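Long-range contact in peruvianin-I (Thevetia peruviana, PDB 6ORM), which is a germin-like protein of the cupin family from plant latex that acts as a cysteine peptidase: residues 103-114 with 130-141. Sequence-based numbering, arbitrary orientation.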
ATOM      1  N   GLU A 103     -13.372 -34.461  -2.110  1.00 46.73           N
ATOM      2  CA  GLU A 103     -14.134 -33.562  -2.965  1.00 46.22           C
ATOM      3  C   GLU A 103     -14.982 -32.633  -2.115  1.00 44.93           C
ATOM      4  O   GLU A 103     -15.601 -33.063  -1.137  1.00 45.24           O
ATOM      5  CB  GLU A 103     -15.043 -34.316  -3.941  1.00 48.01           C
ATOM      6  CG  GLU A 103     -14.312 -35.172  -4.945  1.00 49.53           C
ATOM      7  CD  GLU A 103     -15.256 -35.785  -5.953  1.00 51.74           C
ATOM      8  OE1 GLU A 103     -16.436 -35.374  -5.989  1.00 51.61           O
ATOM      9  OE2 GLU A 103     -14.817 -36.680  -6.705  1.00 53.77           O
ATOM     10  N   ILE A 104     -15.009 -31.356  -2.495  1.00 44.97           N
ATOM     11  CA  ILE A 104     -15.667 -30.327  -1.706  1.00 43.55           C
ATOM     12  C   ILE A 104     -16.532 -29.454  -2.603  1.00 43.85           C
ATOM     13  O   ILE A 104     -16.263 -29.293  -3.798  1.00 43.38           O
ATOM     14  CB  ILE A 104     -14.652 -29.445  -0.947  1.00 41.40           C
ATOM     15  CG1 ILE A 104     -13.620 -28.869  -1.920  1.00 40.77           C
ATOM     16  CG2 ILE A 104     -13.979 -30.226   0.157  1.00 41.11           C
ATOM     17  CD1 ILE A 104     -12.579 -27.986  -1.269  1.00 39.67           C
ATOM     18  N   LEU A 105     -17.579 -28.887  -2.008  1.00 43.65           N
ATOM     19  CA  LEU A 105     -18.276 -27.743  -2.578  1.00 43.78           C
ATOM     20  C   LEU A 105     -17.688 -26.484  -1.956  1.00 41.70           C
ATOM     21  O   LEU A 105     -17.701 -26.332  -0.731  1.00 41.09           O
ATOM     22  CB  LEU A 105     -19.779 -27.817  -2.314  1.00 45.86           C
ATOM     23  CG  LEU A 105     -20.637 -28.691  -3.227  1.00 49.09           C
ATOM     24  CD1 LEU A 105     -22.115 -28.442  -2.947  1.00 50.44           C
ATOM     25  CD2 LEU A 105     -20.308 -28.438  -4.694  1.00 49.40           C
ATOM     26  N   GLU A 106     -17.158 -25.598  -2.794  1.00 41.60           N
ATOM     27  CA  GLU A 106     -16.535 -24.358  -2.354  1.00 40.39           C
ATOM     28  C   GLU A 106     -17.266 -23.192  -3.002  1.00 39.85           C
ATOM     29  O   GLU A 106     -17.444 -23.175  -4.224  1.00 40.63           O
ATOM     30  CB  GLU A 106     -15.048 -24.340  -2.724  1.00 40.09           C
ATOM     31  CG  GLU A 106     -14.300 -23.096  -2.287  1.00 40.23           C
ATOM     32  CD  GLU A 106     -13.948 -23.108  -0.816  1.00 40.78           C
ATOM     33  OE1 GLU A 106     -13.788 -24.210  -0.249  1.00 41.34           O
ATOM     34  OE2 GLU A 106     -13.825 -22.013  -0.230  1.00 40.91           O
ATOM     35  N   GLY A 107     -17.695 -22.225  -2.194  1.00 39.31           N
ATOM     36  CA  GLY A 107     -18.391 -21.072  -2.736  1.00 39.09           C
ATOM     37  C   GLY A 107     -18.187 -19.822  -1.910  1.00 38.08           C
ATOM     38  O   GLY A 107     -17.867 -19.885  -0.720  1.00 37.56           O
ATOM     39  N   PHE A 108     -18.379 -18.674  -2.565  1.00 37.65           N
ATOM     40  CA  PHE A 108     -18.418 -17.384  -1.890  1.00 37.12           C
ATOM     41  C   PHE A 108     -19.585 -16.566  -2.429  1.00 38.12           C
ATOM     42  O   PHE A 108     -20.079 -16.801  -3.534  1.00 38.91           O
ATOM     43  CB  PHE A 108     -17.093 -16.610  -2.039  1.00 36.43           C
ATOM     44  CG  PHE A 108     -16.897 -15.960  -3.387  1.00 37.05           C
ATOM     45  CD1 PHE A 108     -17.383 -14.685  -3.643  1.00 37.02           C
ATOM     46  CD2 PHE A 108     -16.196 -16.612  -4.387  1.00 37.35           C
ATOM     47  CE1 PHE A 108     -17.198 -14.086  -4.879  1.00 37.36           C
ATOM     48  CE2 PHE A 108     -16.003 -16.017  -5.626  1.00 38.01           C
ATOM     49  CZ  PHE A 108     -16.505 -14.752  -5.870  1.00 37.90           C
ATOM     50  N   TYR A 109     -20.026 -15.600  -1.621  1.00 37.44           N
ATOM     51  CA  TYR A 109     -21.096 -14.675  -1.980  1.00 38.52           C
ATOM     52  C   TYR A 109     -20.509 -13.293  -2.242  1.00 38.76           C
ATOM     53  O   TYR A 109     -19.688 -12.806  -1.456  1.00 39.12           O
ATOM     54  CB  TYR A 109     -22.148 -14.584  -0.871  1.00 39.21           C
ATOM     55  CG  TYR A 109     -22.774 -15.906  -0.489  1.00 40.62           C
ATOM     56  CD1 TYR A 109     -22.133 -16.771   0.386  1.00 40.95           C
ATOM     57  CD2 TYR A 109     -24.011 -16.284  -0.997  1.00 41.56           C
ATOM     58  CE1 TYR A 109     -22.703 -17.978   0.742  1.00 41.83           C
ATOM     59  CE2 TYR A 109     -24.590 -17.490  -0.645  1.00 42.49           C
ATOM     60  CZ  TYR A 109     -23.928 -18.333   0.223  1.00 42.98           C
ATOM     61  OH  TYR A 109     -24.496 -19.536   0.578  1.00 45.03           O
ATOM     62  N   SER A 110     -20.932 -12.666  -3.337  1.00 39.01           N
ATOM     63  CA  SER A 110     -20.494 -11.313  -3.635  1.00 38.88           C
ATOM     64  C   SER A 110     -21.285 -10.296  -2.813  1.00 38.78           C
ATOM     65  O   SER A 110     -22.268 -10.621  -2.142  1.00 38.33           O
ATOM     66  CB  SER A 110     -20.639 -11.020  -5.128  1.00 39.78           C
ATOM     67  OG  SER A 110     -21.978 -10.700  -5.459  1.00 41.36           O
ATOM     68  N   THR A 111     -20.851  -9.039  -2.884  1.00 39.10           N
ATOM     69  CA  THR A 111     -21.564  -7.947  -2.232  1.00 40.19           C
ATOM     70  C   THR A 111     -22.739  -7.439  -3.057  1.00 42.60           C
ATOM     71  O   THR A 111     -23.388  -6.470  -2.651  1.00 44.04           O
ATOM     72  CB  THR A 111     -20.608  -6.789  -1.934  1.00 38.92           C
ATOM     73  OG1 THR A 111     -20.018  -6.325  -3.154  1.00 38.75           O
ATOM     74  CG2 THR A 111     -19.506  -7.232  -0.969  1.00 37.05           C
ATOM     75  N   ASN A 112     -23.007  -8.044  -4.212  1.00 42.42           N
ATOM     76  CA  ASN A 112     -24.128  -7.659  -5.069  1.00 45.06           C
ATOM     77  C   ASN A 112     -25.270  -8.641  -4.822  1.00 45.64           C
ATOM     78  O   ASN A 112     -25.408  -9.647  -5.517  1.00 45.19           O
ATOM     79  CB  ASN A 112     -23.709  -7.631  -6.533  1.00 47.05           C
ATOM     80  CG  ASN A 112     -24.800  -7.105  -7.441  1.00 50.11           C
ATOM     81  OD1 ASN A 112     -25.785  -6.533  -6.976  1.00 51.11           O
ATOM     82  ND2 ASN A 112     -24.631  -7.296  -8.745  1.00 51.71           N
ATOM     83  N   ASP A 113     -26.093  -8.339  -3.816  1.00 47.07           N
ATOM     84  CA  ASP A 113     -27.219  -9.192  -3.412  1.00 48.39           C
ATOM     85  C   ASP A 113     -26.787 -10.630  -3.137  1.00 46.35           C
ATOM     86  O   ASP A 113     -27.556 -11.570  -3.346  1.00 46.54           O
ATOM     87  CB  ASP A 113     -28.331  -9.178  -4.466  1.00 52.01           C
ATOM     88  CG  ASP A 113     -29.023  -7.837  -4.569  1.00 55.02           C
ATOM     89  OD1 ASP A 113     -29.016  -7.082  -3.571  1.00 55.50           O
ATOM     90  OD2 ASP A 113     -29.579  -7.539  -5.648  1.00 56.64           O
ATOM     91  N   ASN A 114     -25.559 -10.803  -2.646  1.00 44.54           N
ATOM     92  CA  ASN A 114     -25.057 -12.112  -2.231  1.00 43.66           C
ATOM     93  C   ASN A 114     -25.195 -13.146  -3.346  1.00 44.05           C
ATOM     94  O   ASN A 114     -25.591 -14.290  -3.112  1.00 44.06           O
ATOM     95  CB  ASN A 114     -25.758 -12.593  -0.956  1.00 43.66           C
ATOM     96  CG  ASN A 114     -25.246 -11.899   0.288  1.00 43.50           C
ATOM     97  OD1 ASN A 114     -24.261 -11.164   0.240  1.00 43.28           O
ATOM     98  ND2 ASN A 114     -25.908 -12.135   1.414  1.00 43.79           N
ATOM     99  N   PRO A 130     -12.334 -13.703  -2.959  1.00 35.48           N
ATOM    100  CA  PRO A 130     -11.929 -12.301  -2.781  1.00 35.15           C
ATOM    101  C   PRO A 130     -11.913 -11.922  -1.311  1.00 34.76           C
ATOM    102  O   PRO A 130     -12.592 -12.556  -0.490  1.00 34.86           O
ATOM    103  CB  PRO A 130     -13.004 -11.519  -3.554  1.00 35.17           C
ATOM    104  CG  PRO A 130     -13.594 -12.511  -4.504  1.00 35.84           C
ATOM    105  CD  PRO A 130     -13.526 -13.837  -3.813  1.00 35.67           C
ATOM    106  N   PRO A 131     -11.152 -10.892  -0.938  1.00 33.99           N
ATOM    107  CA  PRO A 131     -10.950 -10.595   0.489  1.00 33.42           C
ATOM    108  C   PRO A 131     -12.247 -10.222   1.193  1.00 33.48           C
ATOM    109  O   PRO A 131     -13.038  -9.415   0.698  1.00 33.78           O
ATOM    110  CB  PRO A 131      -9.964  -9.419   0.470  1.00 33.92           C
ATOM    111  CG  PRO A 131     -10.122  -8.808  -0.886  1.00 34.65           C
ATOM    112  CD  PRO A 131     -10.411  -9.960  -1.805  1.00 34.11           C
ATOM    113  N   GLY A 132     -12.456 -10.821   2.366  1.00 33.30           N
ATOM    114  CA  GLY A 132     -13.541 -10.446   3.244  1.00 33.84           C
ATOM    115  C   GLY A 132     -14.892 -11.028   2.898  1.00 34.64           C
ATOM    116  O   GLY A 132     -15.841 -10.847   3.673  1.00 34.70           O
ATOM    117  N   LEU A 133     -15.017 -11.718   1.767  1.00 34.48           N
ATOM    118  CA  LEU A 133     -16.321 -12.166   1.303  1.00 34.67           C
ATOM    119  C   LEU A 133     -16.720 -13.467   1.986  1.00 34.47           C
ATOM    120  O   LEU A 133     -15.891 -14.356   2.205  1.00 33.99           O
ATOM    121  CB  LEU A 133     -16.320 -12.346  -0.216  1.00 34.54           C
ATOM    122  CG  LEU A 133     -16.101 -11.079  -1.045  1.00 34.80           C
ATOM    123  CD1 LEU A 133     -16.493 -11.314  -2.500  1.00 35.26           C
ATOM    124  CD2 LEU A 133     -16.873  -9.900  -0.457  1.00 34.96           C
ATOM    125  N   MET A 134     -18.004 -13.564   2.319  1.00 34.71           N
ATOM    126  CA  MET A 134     -18.553 -14.747   2.967  1.00 36.02           C
ATOM    127  C   MET A 134     -18.373 -15.967   2.074  1.00 35.86           C
ATOM    128  O   MET A 134     -18.643 -15.912   0.872  1.00 36.11           O
ATOM    129  CB  MET A 134     -20.035 -14.513   3.270  1.00 37.88           C
ATOM    130  CG  MET A 134     -20.760 -15.639   3.988  1.00 40.16           C
ATOM    131  SD  MET A 134     -22.401 -15.093   4.505  1.00 42.67           S
ATOM    132  CE  MET A 134     -23.072 -14.546   2.937  1.00 43.03           C
ATOM    133  N   HIS A 135     -17.906 -17.067   2.661  1.00 36.27           N
ATOM    134  CA  HIS A 135     -17.622 -18.271   1.896  1.00 36.78           C
ATOM    135  C   HIS A 135     -17.875 -19.498   2.760  1.00 37.56           C
ATOM    136  O   HIS A 135     -18.153 -19.398   3.958  1.00 37.38           O
ATOM    137  CB  HIS A 135     -16.183 -18.270   1.359  1.00 37.23           C
ATOM    138  CG  HIS A 135     -15.136 -18.220   2.427  1.00 36.64           C
ATOM    139  ND1 HIS A 135     -14.638 -17.035   2.925  1.00 37.16           N
ATOM    140  CD2 HIS A 135     -14.488 -19.208   3.087  1.00 37.64           C
ATOM    141  CE1 HIS A 135     -13.728 -17.296   3.848  1.00 36.59           C
ATOM    142  NE2 HIS A 135     -13.617 -18.606   3.963  1.00 37.62           N
ATOM    143  N   PHE A 136     -17.766 -20.669   2.132  1.00 37.81           N
ATOM    144  CA  PHE A 136     -18.002 -21.931   2.816  1.00 38.64           C
ATOM    145  C   PHE A 136     -17.325 -23.054   2.049  1.00 38.38           C
ATOM    146  O   PHE A 136     -17.020 -22.927   0.860  1.00 38.62           O
ATOM    147  CB  PHE A 136     -19.499 -22.229   2.958  1.00 39.88           C
ATOM    148  CG  PHE A 136     -20.208 -22.405   1.640  1.00 41.28           C
ATOM    149  CD1 PHE A 136     -20.225 -23.635   0.996  1.00 42.24           C
ATOM    150  CD2 PHE A 136     -20.863 -21.340   1.046  1.00 41.21           C
ATOM    151  CE1 PHE A 136     -20.869 -23.792  -0.214  1.00 42.83           C
ATOM    152  CE2 PHE A 136     -21.513 -21.494  -0.162  1.00 41.67           C
ATOM    153  CZ  PHE A 136     -21.517 -22.720  -0.792  1.00 42.22           C
ATOM    154  N   THR A 137     -17.117 -24.166   2.749  1.00 39.34           N
ATOM    155  CA  THR A 137     -16.716 -25.425   2.143  1.00 39.53           C
ATOM    156  C   THR A 137     -17.553 -26.542   2.746  1.00 41.29           C
ATOM    157  O   THR A 137     -17.766 -26.579   3.961  1.00 41.71           O
ATOM    158  CB  THR A 137     -15.225 -25.718   2.369  1.00 39.31           C
ATOM    159  OG1 THR A 137     -14.446 -24.557   2.057  1.00 38.40           O
ATOM    160  CG2 THR A 137     -14.776 -26.869   1.495  1.00 39.55           C
ATOM    161  N   VAL A 138     -18.044 -27.441   1.894  1.00 41.58           N
ATOM    162  CA  VAL A 138     -18.778 -28.622   2.331  1.00 43.08           C
ATOM    163  C   VAL A 138     -18.113 -29.850   1.727  1.00 43.79           C
ATOM    164  O   VAL A 138     -17.782 -29.866   0.537  1.00 42.90           O
ATOM    165  CB  VAL A 138     -20.270 -28.558   1.935  1.00 44.01           C
ATOM    166  CG1 VAL A 138     -21.008 -29.809   2.411  1.00 45.24           C
ATOM    167  CG2 VAL A 138     -20.922 -27.303   2.503  1.00 43.75           C
ATOM    168  N   ASN A 139     -17.920 -30.877   2.551  1.00 44.76           N
ATOM    169  CA  ASN A 139     -17.389 -32.158   2.098  1.00 46.61           C
ATOM    170  C   ASN A 139     -18.492 -32.940   1.388  1.00 47.94           C
ATOM    171  O   ASN A 139     -19.487 -33.317   2.011  1.00 49.00           O
ATOM    172  CB  ASN A 139     -16.845 -32.940   3.292  1.00 47.57           C
ATOM    173  CG  ASN A 139     -16.102 -34.199   2.886  1.00 48.70           C
ATOM    174  OD1 ASN A 139     -16.121 -34.607   1.725  1.00 49.39           O
ATOM    175  ND2 ASN A 139     -15.441 -34.826   3.852  1.00 48.56           N
ATOM    176  N   VAL A 140     -18.320 -33.176   0.086  1.00 46.98           N
ATOM    177  CA  VAL A 140     -19.294 -33.923  -0.700  1.00 49.19           C
ATOM    178  C   VAL A 140     -18.728 -35.238  -1.232  1.00 51.49           C
ATOM    179  O   VAL A 140     -19.403 -35.934  -1.990  1.00 53.20           O
ATOM    180  CB  VAL A 140     -19.857 -33.067  -1.853  1.00 48.46           C
ATOM    181  CG1 VAL A 140     -20.635 -31.881  -1.298  1.00 47.45           C
ATOM    182  CG2 VAL A 140     -18.741 -32.599  -2.778  1.00 47.14           C
ATOM    183  N   GLY A 141     -17.497 -35.589  -0.861  1.00 51.20           N
ATOM    184  CA  GLY A 141     -16.880 -36.823  -1.283  1.00 53.16           C
ATOM    185  C   GLY A 141     -16.843 -37.871  -0.186  1.00 55.15           C
ATOM    186  O   GLY A 141     -17.466 -37.741   0.870  1.00 54.83           O
TER
HETATM  187  O   HOH W   1     -14.224 -36.032   0.356  1.00 49.97           O
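The F136 ring lies over G107: G107 CA sits 4.3 Å from the ring centroid in a CH-pi contact. With CG between its backbone N and carbonyl carbon (chi1 63°), the ring leans across to strand 104-109 and presents its edge to Y109, whose CE1 lies in the F136 ring plane, 3.8 Å from F136 CE2. M134 CE lies 3.5 Å from Y109 CD1, oblique to the ring, with the sulfur in a Met-aromatic contact. Q159 of a second subunit packs on both Y109 and M134.

Beneath them the strands run antiparallel in the cupin jelly-roll barrel; L105 and V138 exchange paired backbone hydrogen bonds, as do G107 and F136. On the other face, which meets strands 126-129 and 145-151, P130 CD rests 3.6 Å from the F108 ring centroid, almost on its normal, while F37 of a third subunit packs edge-to-face with F108. E106 bends at chi2 (78°), which brings E106 OE1 to 2.4 Å from T137 OG1, too short to trust. Past the strand end, a water joins E103 N to N139 OD1, and N139 ND2 bonds to G143 O. Backbone bonds thus set the register; apolar and aromatic packing covers the F136 side, while the F108 side also carries polar groups.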